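Local coordinates for ammonium transporter (Kuenenia stuttgartiensis, PDB 6EU6), which probably senses ammonium at the membrane, as the transporter-like part of a trimeric sensor that signals through a histidine kinase, at residues S29-S37 and I201-A209; S268-A279 and T299-E307. One frame throughout, in Å; residues are numbered along the deposited sequence.

Contact 1: S29-S37 and I201-A209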
loop_
_atom_site.group_PDB
_atom_site.type_symbol
_atom_site.label_atom_id
_atom_site.label_comp_id
_atom_site.label_asym_id
_atom_site.label_seq_id
_atom_site.Cartn_x
_atom_site.Cartn_y
_atom_site.Cartn_z
ATOM N N SER A 29 0.975 -11.908 -2.823
ATOM C CA SER A 29 2.384 -11.791 -3.274
ATOM C C SER A 29 3.251 -12.834 -2.652
ATOM O O SER A 29 4.134 -13.346 -3.318
ATOM C CB SER A 29 3.009 -10.454 -2.943
ATOM O OG SER A 29 2.083 -9.522 -3.298
ATOM N N TYR A 30 3.123 -12.994 -1.328
ATOM C CA TYR A 30 3.923 -13.961 -0.573
ATOM C C TYR A 30 3.767 -15.375 -1.185
ATOM O O TYR A 30 4.768 -16.061 -1.505
ATOM C CB TYR A 30 3.454 -13.943 0.871
ATOM C CG TYR A 30 4.379 -14.622 1.816
ATOM C CD1 TYR A 30 5.467 -13.945 2.307
ATOM C CD2 TYR A 30 4.176 -15.979 2.204
ATOM C CE1 TYR A 30 6.303 -14.502 3.239
ATOM C CE2 TYR A 30 5.032 -16.589 3.142
ATOM C CZ TYR A 30 6.094 -15.847 3.634
ATOM O OH TYR A 30 6.990 -16.365 4.496
ATOM N N GLU A 31 2.507 -15.813 -1.322
ATOM C CA GLU A 31 2.281 -17.116 -1.834
ATOM C C GLU A 31 2.768 -17.268 -3.292
ATOM O O GLU A 31 3.300 -18.326 -3.617
ATOM C CB GLU A 31 0.817 -17.570 -1.719
ATOM C CG GLU A 31 0.274 -17.485 -0.290
ATOM C CD GLU A 31 -1.248 -17.818 -0.157
ATOM O OE1 GLU A 31 -1.790 -18.444 -1.183
ATOM O OE2 GLU A 31 -1.826 -17.486 0.980
ATOM N N THR A 32 2.540 -16.256 -4.147
ATOM C CA THR A 32 2.989 -16.296 -5.512
ATOM C C THR A 32 4.541 -16.376 -5.499
ATOM O O THR A 32 5.138 -17.212 -6.156
ATOM C CB THR A 32 2.524 -15.097 -6.254
ATOM O OG1 THR A 32 1.115 -15.012 -6.247
ATOM C CG2 THR A 32 3.017 -15.124 -7.747
ATOM N N GLY A 33 5.198 -15.557 -4.681
ATOM C CA GLY A 33 6.637 -15.622 -4.561
ATOM C C GLY A 33 7.198 -16.982 -4.195
ATOM O O GLY A 33 8.229 -17.437 -4.727
ATOM N N PHE A 34 6.548 -17.625 -3.233
ATOM C CA PHE A 34 6.935 -18.962 -2.755
ATOM C C PHE A 34 6.581 -20.086 -3.778
ATOM O O PHE A 34 6.990 -21.176 -3.630
ATOM C CB PHE A 34 6.265 -19.285 -1.408
ATOM C CG PHE A 34 7.114 -19.010 -0.221
ATOM C CD1 PHE A 34 7.216 -17.716 0.292
ATOM C CD2 PHE A 34 7.789 -20.029 0.422
ATOM C CE1 PHE A 34 7.988 -17.447 1.400
ATOM C CE2 PHE A 34 8.576 -19.760 1.539
ATOM C CZ PHE A 34 8.671 -18.459 2.030
ATOM N N SER A 35 5.812 -19.786 -4.777
ATOM C CA SER A 35 5.323 -20.796 -5.681
ATOM C C SER A 35 6.326 -21.012 -6.835
ATOM O O SER A 35 7.198 -20.189 -7.122
ATOM C CB SER A 35 3.942 -20.403 -6.225
ATOM O OG SER A 35 3.960 -19.702 -7.468
ATOM N N GLN A 36 6.149 -22.127 -7.497
ATOM C CA GLN A 36 6.863 -22.358 -8.730
ATOM C C GLN A 36 6.235 -21.468 -9.729
ATOM O O GLN A 36 5.053 -21.249 -9.729
ATOM C CB GLN A 36 6.777 -23.829 -9.141
ATOM C CG GLN A 36 7.457 -24.792 -8.116
ATOM C CD GLN A 36 7.080 -26.199 -8.569
ATOM O OE1 GLN A 36 7.574 -26.683 -9.534
ATOM N NE2 GLN A 36 6.064 -26.736 -7.979
ATOM N N SER A 37 7.061 -20.881 -10.542
ATOM C CA SER A 37 6.640 -19.986 -11.590
ATOM C C SER A 37 5.471 -20.503 -12.463
ATOM O O SER A 37 4.524 -19.752 -12.735
ATOM C CB SER A 37 7.889 -19.592 -12.397
ATOM O OG SER A 37 7.492 -19.431 -13.692
ATOM N N ILE A 201 11.334 -27.134 -3.498
ATOM C CA ILE A 201 10.537 -26.847 -4.666
ATOM C C ILE A 201 10.065 -25.371 -4.618
ATOM O O ILE A 201 9.671 -24.865 -3.614
ATOM C CB ILE A 201 9.263 -27.702 -4.596
ATOM C CG1 ILE A 201 9.574 -29.159 -4.655
ATOM C CG2 ILE A 201 8.333 -27.417 -5.753
ATOM C CD1 ILE A 201 8.296 -29.939 -4.555
ATOM N N GLY A 202 9.994 -24.667 -5.703
ATOM C CA GLY A 202 9.416 -23.328 -5.576
ATOM C C GLY A 202 10.301 -22.286 -4.914
ATOM O O GLY A 202 11.513 -22.417 -4.888
ATOM N N LEU A 203 9.660 -21.244 -4.378
ATOM C CA LEU A 203 10.286 -19.988 -4.073
ATOM C C LEU A 203 10.984 -19.423 -5.324
ATOM O O LEU A 203 12.118 -19.047 -5.287
ATOM C CB LEU A 203 11.187 -20.098 -2.822
ATOM C CG LEU A 203 11.486 -18.819 -2.011
ATOM C CD1 LEU A 203 10.286 -17.957 -1.607
ATOM C CD2 LEU A 203 12.222 -19.223 -0.766
ATOM N N HIS A 204 10.281 -19.335 -6.432
ATOM C CA HIS A 204 10.889 -18.805 -7.653
ATOM C C HIS A 204 10.868 -17.253 -7.753
ATOM O O HIS A 204 11.229 -16.679 -8.794
ATOM C CB HIS A 204 10.173 -19.396 -8.852
ATOM C CG HIS A 204 10.437 -20.864 -9.056
ATOM N ND1 HIS A 204 10.019 -21.569 -10.183
ATOM C CD2 HIS A 204 11.069 -21.764 -8.263
ATOM C CE1 HIS A 204 10.360 -22.828 -10.046
ATOM N NE2 HIS A 204 10.965 -22.983 -8.879
ATOM N N ASN A 205 10.364 -16.551 -6.727
ATOM C CA ASN A 205 10.338 -15.114 -6.820
ATOM C C ASN A 205 10.483 -14.573 -5.389
ATOM O O ASN A 205 9.540 -14.152 -4.761
ATOM C CB ASN A 205 9.148 -14.624 -7.617
ATOM C CG ASN A 205 9.305 -13.166 -8.058
ATOM O OD1 ASN A 205 9.993 -12.377 -7.439
ATOM N ND2 ASN A 205 8.590 -12.793 -9.065
ATOM N N VAL A 206 11.717 -14.649 -4.913
ATOM C CA VAL A 206 12.105 -14.120 -3.660
ATOM C C VAL A 206 11.796 -12.637 -3.520
ATOM O O VAL A 206 11.256 -12.226 -2.471
ATOM C CB VAL A 206 13.540 -14.483 -3.338
ATOM C CG1 VAL A 206 14.036 -13.797 -2.065
ATOM C CG2 VAL A 206 13.595 -15.959 -3.103
ATOM N N PRO A 207 12.059 -11.830 -4.567
ATOM C CA PRO A 207 11.655 -10.420 -4.431
ATOM C C PRO A 207 10.171 -10.254 -4.173
ATOM O O PRO A 207 9.762 -9.427 -3.363
ATOM C CB PRO A 207 12.049 -9.805 -5.798
ATOM C CG PRO A 207 13.177 -10.648 -6.286
ATOM C CD PRO A 207 12.945 -12.043 -5.749
ATOM N N LEU A 208 9.337 -11.042 -4.827
ATOM C CA LEU A 208 7.930 -10.895 -4.653
ATOM C C LEU A 208 7.491 -11.360 -3.219
ATOM O O LEU A 208 6.655 -10.710 -2.585
ATOM C CB LEU A 208 7.204 -11.701 -5.738
ATOM C CG LEU A 208 5.715 -11.468 -5.852
ATOM C CD1 LEU A 208 5.374 -10.028 -6.201
ATOM C CD2 LEU A 208 5.196 -12.387 -6.941
ATOM N N ALA A 209 8.059 -12.459 -2.736
ATOM C CA ALA A 209 7.837 -12.852 -1.346
ATOM C C ALA A 209 8.293 -11.767 -0.344
ATOM O O ALA A 209 7.726 -11.630 0.689
ATOM C CB ALA A 209 8.552 -14.135 -1.037
#

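Contact 2: S268-A279 and T299-E307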
loop_
_atom_site.group_PDB
_atom_site.type_symbol
_atom_site.label_atom_id
_atom_site.label_comp_id
_atom_site.label_asym_id
_atom_site.label_seq_id
_atom_site.Cartn_x
_atom_site.Cartn_y
_atom_site.Cartn_z
ATOM N N SER A 268 13.163 -19.437 5.353
ATOM C CA SER A 268 13.097 -19.562 6.807
ATOM C C SER A 268 13.142 -18.215 7.457
ATOM O O SER A 268 12.580 -18.053 8.529
ATOM C CB SER A 268 14.225 -20.458 7.337
ATOM O OG SER A 268 13.910 -21.758 6.931
ATOM N N LEU A 269 13.855 -17.244 6.862
ATOM C CA LEU A 269 13.861 -15.903 7.425
ATOM C C LEU A 269 12.446 -15.300 7.367
ATOM O O LEU A 269 11.967 -14.691 8.329
ATOM C CB LEU A 269 14.831 -15.019 6.666
ATOM C CG LEU A 269 14.774 -13.542 7.021
ATOM C CD1 LEU A 269 15.306 -13.322 8.411
ATOM C CD2 LEU A 269 15.591 -12.746 6.017
ATOM N N PHE A 270 11.762 -15.473 6.231
ATOM C CA PHE A 270 10.380 -14.974 6.127
ATOM C C PHE A 270 9.480 -15.660 7.099
ATOM O O PHE A 270 8.683 -15.019 7.810
ATOM C CB PHE A 270 9.766 -15.237 4.717
ATOM C CG PHE A 270 10.512 -14.586 3.550
ATOM C CD1 PHE A 270 10.933 -13.311 3.596
ATOM C CD2 PHE A 270 10.678 -15.265 2.377
ATOM C CE1 PHE A 270 11.620 -12.704 2.553
ATOM C CE2 PHE A 270 11.354 -14.679 1.321
ATOM C CZ PHE A 270 11.793 -13.382 1.407
ATOM N N THR A 271 9.598 -16.990 7.171
ATOM C CA THR A 271 8.788 -17.766 8.130
ATOM C C THR A 271 8.901 -17.171 9.522
ATOM O O THR A 271 7.936 -17.033 10.228
ATOM C CB THR A 271 9.195 -19.256 8.109
ATOM O OG1 THR A 271 8.935 -19.763 6.826
ATOM C CG2 THR A 271 8.430 -20.079 9.128
ATOM N N ALA A 272 10.123 -16.886 9.949
ATOM C CA ALA A 272 10.312 -16.437 11.270
ATOM C C ALA A 272 9.674 -15.040 11.527
ATOM O O ALA A 272 9.106 -14.813 12.587
ATOM C CB ALA A 272 11.794 -16.442 11.579
ATOM N N ILE A 273 9.852 -14.101 10.559
ATOM C CA ILE A 273 9.292 -12.784 10.648
ATOM C C ILE A 273 7.779 -12.881 10.795
ATOM O O ILE A 273 7.208 -12.310 11.707
ATOM C CB ILE A 273 9.714 -11.921 9.431
ATOM C CG1 ILE A 273 11.225 -11.652 9.575
ATOM C CG2 ILE A 273 8.915 -10.640 9.461
ATOM C CD1 ILE A 273 11.869 -11.092 8.336
ATOM N N LEU A 274 7.150 -13.625 9.894
ATOM C CA LEU A 274 5.722 -13.717 9.934
ATOM C C LEU A 274 5.207 -14.420 11.218
ATOM O O LEU A 274 4.179 -14.021 11.767
ATOM C CB LEU A 274 5.203 -14.419 8.686
ATOM C CG LEU A 274 5.430 -13.870 7.303
ATOM C CD1 LEU A 274 4.503 -14.660 6.355
ATOM C CD2 LEU A 274 5.110 -12.421 7.267
ATOM N N ALA A 275 5.919 -15.469 11.660
ATOM C CA ALA A 275 5.577 -16.140 12.926
ATOM C C ALA A 275 5.664 -15.208 14.111
ATOM O O ALA A 275 4.821 -15.220 14.987
ATOM C CB ALA A 275 6.431 -17.372 13.166
ATOM N N GLY A 276 6.634 -14.319 14.123
ATOM C CA GLY A 276 6.675 -13.343 15.178
ATOM C C GLY A 276 5.542 -12.358 15.183
ATOM O O GLY A 276 5.048 -12.025 16.262
ATOM N N LEU A 277 5.140 -11.915 13.975
ATOM C CA LEU A 277 3.961 -11.149 13.818
ATOM C C LEU A 277 2.715 -11.862 14.361
ATOM O O LEU A 277 1.943 -11.272 15.100
ATOM C CB LEU A 277 3.814 -10.652 12.402
ATOM C CG LEU A 277 4.850 -9.538 12.033
ATOM C CD1 LEU A 277 5.099 -9.458 10.529
ATOM C CD2 LEU A 277 4.470 -8.162 12.577
ATOM N N VAL A 278 2.557 -13.099 13.986
ATOM C CA VAL A 278 1.410 -13.903 14.422
ATOM C C VAL A 278 1.425 -13.958 15.951
ATOM O O VAL A 278 0.437 -13.641 16.598
ATOM C CB VAL A 278 1.423 -15.293 13.795
ATOM C CG1 VAL A 278 0.467 -16.219 14.553
ATOM C CG2 VAL A 278 1.028 -15.234 12.299
ATOM N N ALA A 279 2.593 -14.203 16.536
ATOM C CA ALA A 279 2.660 -14.390 17.970
ATOM C C ALA A 279 2.310 -13.159 18.752
ATOM O O ALA A 279 1.540 -13.219 19.756
ATOM C CB ALA A 279 4.021 -14.909 18.384
ATOM N N THR A 299 9.819 -16.870 19.264
ATOM C CA THR A 299 8.951 -17.348 18.199
ATOM C C THR A 299 9.718 -17.580 16.915
ATOM O O THR A 299 9.494 -18.570 16.213
ATOM C CB THR A 299 7.786 -16.385 17.926
ATOM O OG1 THR A 299 7.098 -16.109 19.150
ATOM C CG2 THR A 299 6.810 -16.937 16.798
ATOM N N GLY A 300 10.631 -16.697 16.596
ATOM C CA GLY A 300 11.413 -16.832 15.393
ATOM C C GLY A 300 12.140 -18.201 15.265
ATOM O O GLY A 300 12.047 -18.902 14.266
ATOM N N ILE A 301 12.918 -18.537 16.273
ATOM C CA ILE A 301 13.601 -19.819 16.359
ATOM C C ILE A 301 12.599 -20.985 16.416
ATOM O O ILE A 301 12.755 -21.950 15.687
ATOM C CB ILE A 301 14.518 -19.803 17.601
ATOM C CG1 ILE A 301 15.655 -18.810 17.339
ATOM C CG2 ILE A 301 15.095 -21.161 17.928
ATOM C CD1 ILE A 301 16.282 -18.326 18.607
ATOM N N LEU A 302 11.606 -20.935 17.290
ATOM C CA LEU A 302 10.727 -22.087 17.422
ATOM C C LEU A 302 9.952 -22.327 16.129
ATOM O O LEU A 302 9.609 -23.495 15.773
ATOM C CB LEU A 302 9.750 -21.938 18.563
ATOM C CG LEU A 302 10.367 -21.930 19.968
ATOM C CD1 LEU A 302 9.292 -21.782 21.026
ATOM C CD2 LEU A 302 11.032 -23.257 20.161
ATOM N N ALA A 303 9.652 -21.248 15.409
ATOM C CA ALA A 303 8.862 -21.409 14.182
ATOM C C ALA A 303 9.681 -22.097 13.074
ATOM O O ALA A 303 9.156 -22.893 12.299
ATOM C CB ALA A 303 8.329 -20.076 13.706
ATOM N N ILE A 304 10.979 -21.797 13.025
ATOM C CA ILE A 304 11.865 -22.393 12.062
ATOM C C ILE A 304 12.065 -23.889 12.419
ATOM O O ILE A 304 12.110 -24.702 11.496
ATOM C CB ILE A 304 13.226 -21.674 12.049
ATOM C CG1 ILE A 304 13.052 -20.287 11.420
ATOM C CG2 ILE A 304 14.276 -22.466 11.276
ATOM C CD1 ILE A 304 14.298 -19.432 11.609
ATOM N N ILE A 305 12.130 -24.209 13.726
ATOM C CA ILE A 305 12.289 -25.595 14.131
ATOM C C ILE A 305 11.036 -26.328 13.686
ATOM O O ILE A 305 11.079 -27.418 13.083
ATOM C CB ILE A 305 12.530 -25.701 15.629
ATOM C CG1 ILE A 305 13.953 -25.181 15.923
ATOM C CG2 ILE A 305 12.340 -27.160 16.124
ATOM C CD1 ILE A 305 14.211 -24.847 17.373
ATOM N N ALA A 306 9.895 -25.742 14.009
ATOM C CA ALA A 306 8.628 -26.287 13.597
ATOM C C ALA A 306 8.462 -26.473 12.121
ATOM O O ALA A 306 7.957 -27.520 11.663
ATOM C CB ALA A 306 7.482 -25.513 14.174
ATOM N N GLU A 307 8.894 -25.492 11.345
ATOM C CA GLU A 307 8.759 -25.598 9.914
ATOM C C GLU A 307 9.504 -26.848 9.379
ATOM O O GLU A 307 8.962 -27.596 8.559
ATOM C CB GLU A 307 9.361 -24.355 9.290
ATOM C CG GLU A 307 9.550 -24.372 7.816
ATOM C CD GLU A 307 10.312 -23.115 7.311
ATOM O OE1 GLU A 307 11.467 -22.812 7.703
ATOM O OE2 GLU A 307 9.717 -22.378 6.518
#

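Contact 1: S29-S37 and I201-A209
Leu-203, His-204 and Asn-205, consecutive residues just ahead of helix 206-226, spend their backbone N-H groups on three carbonyls of 29-37. Asn-205 N gives to Gly-33 O at 3.1 Å, in the carbonyl plane and on a lone pair. Leu-203 N reaches Phe-34 O at 2.8 Å and nearly straight (167° at the hydrogen), although it stands well above that carbonyl's plane. The bond from His-204 N to Ser-35 O is longer, 3.3 Å, and also tilted. Asn-205 is the N-cap of its helix: its OD1 accepts from Leu-208 N at 3.0 Å, while its carbonyl takes Ala-209 N. Gly-33 lets this turn lie flush, since a CB there would run into Ala-209 N and Asn-205 O. Other polar groups look outside the pair: Gln-36 N gives to Glu-117 OE1, and Ser-29 OG and Thr-32 OG1 bond back to Leu-25 O and Thr-28 O.

Apolar packing fills in around these bonds. With CG anti to its backbone N (chi1 -156°), Leu-203 sets CD1 over the centre of one face of the Phe-34 ring, 3.6 Å from the centroid. With an alanine in place of Phe-34, Leu-203 CD1 and Ala-209 CB would probably face a gap, and the leucine end could turn. Gln-36 CA lies over a face of the His-204 imidazole, 3.8 Å from its centroid, and Leu-208 CD2 meets Thr-32 CG2 at 3.6 Å, with Leu-211 of the third subunit packing on Leu-208. The chemistry implies a join fixed mainly by backbone: carbonyls near the C-terminal end of helix 2-34 find donors in the turn that starts helix 206-226, with side chains packed around those bonds.

Contact 2: S268-A279 and T299-E307
Glu-307 brings the flat group here, a carboxylate whose two oxygens meet two hydroxyls of helix 266-280. The motif is a close crossing of two transmembrane helices of the ammonium transporter fold, packed through small residues: the axes of 268-279 and 299-307 approach to 8.0 Å, with their directions 123° apart. Ser-268 OG donates to Glu-307 OE1 on its syn side, 2.8 Å away and 22° out of the carboxylate plane. At the other oxygen, Thr-271 OG1 lies 2.7 Å from Glu-307 OE2, though that hydroxyl also has Gly-267 O within reach. Ser-321 OG is a further partner of OE2, and Arg-261 NH1 bonds to Ser-268 OG, so a positive charge nearby probably helps keep the carboxylate ionised. Ala-272 CB sits by Gly-300 O and 3.9 Å from Ile-304 CD1. Ala-275 CB and Ala-303 CB are pressed to 3.3 Å, tighter than usual for two methyls. Further along, Thr-299 OG1 stays beside its own backbone N (chi1 -53°) and bonds back to Ile-295 O, which turns the methyl across the contact: Thr-299 CG2 ends 3.2 Å from Ala-275 O.

How the contacts relate
The two contacts come in series along the chain, contact 1 closing before contact 2 opens, and their centres are 18 Å apart. Contact 1 ties helix 2-34 to the start of helix 206-226; contact 2, deeper in the chain, crosses helices 266-280 and 289-312. They share no helix but do touch: Tyr-30 OH packs 3.0 Å from Phe-270 CB, and the Phe-270 ring also meets Phe-34 and Ala-209. Helix 266-280 therefore carries contact 2 on one part of its surface and leans on contact 1 with another. Both also pack against the second subunit, through Leu-203 and Leu-269 among others, which ties this helical bundle to its neighbour in the trimer.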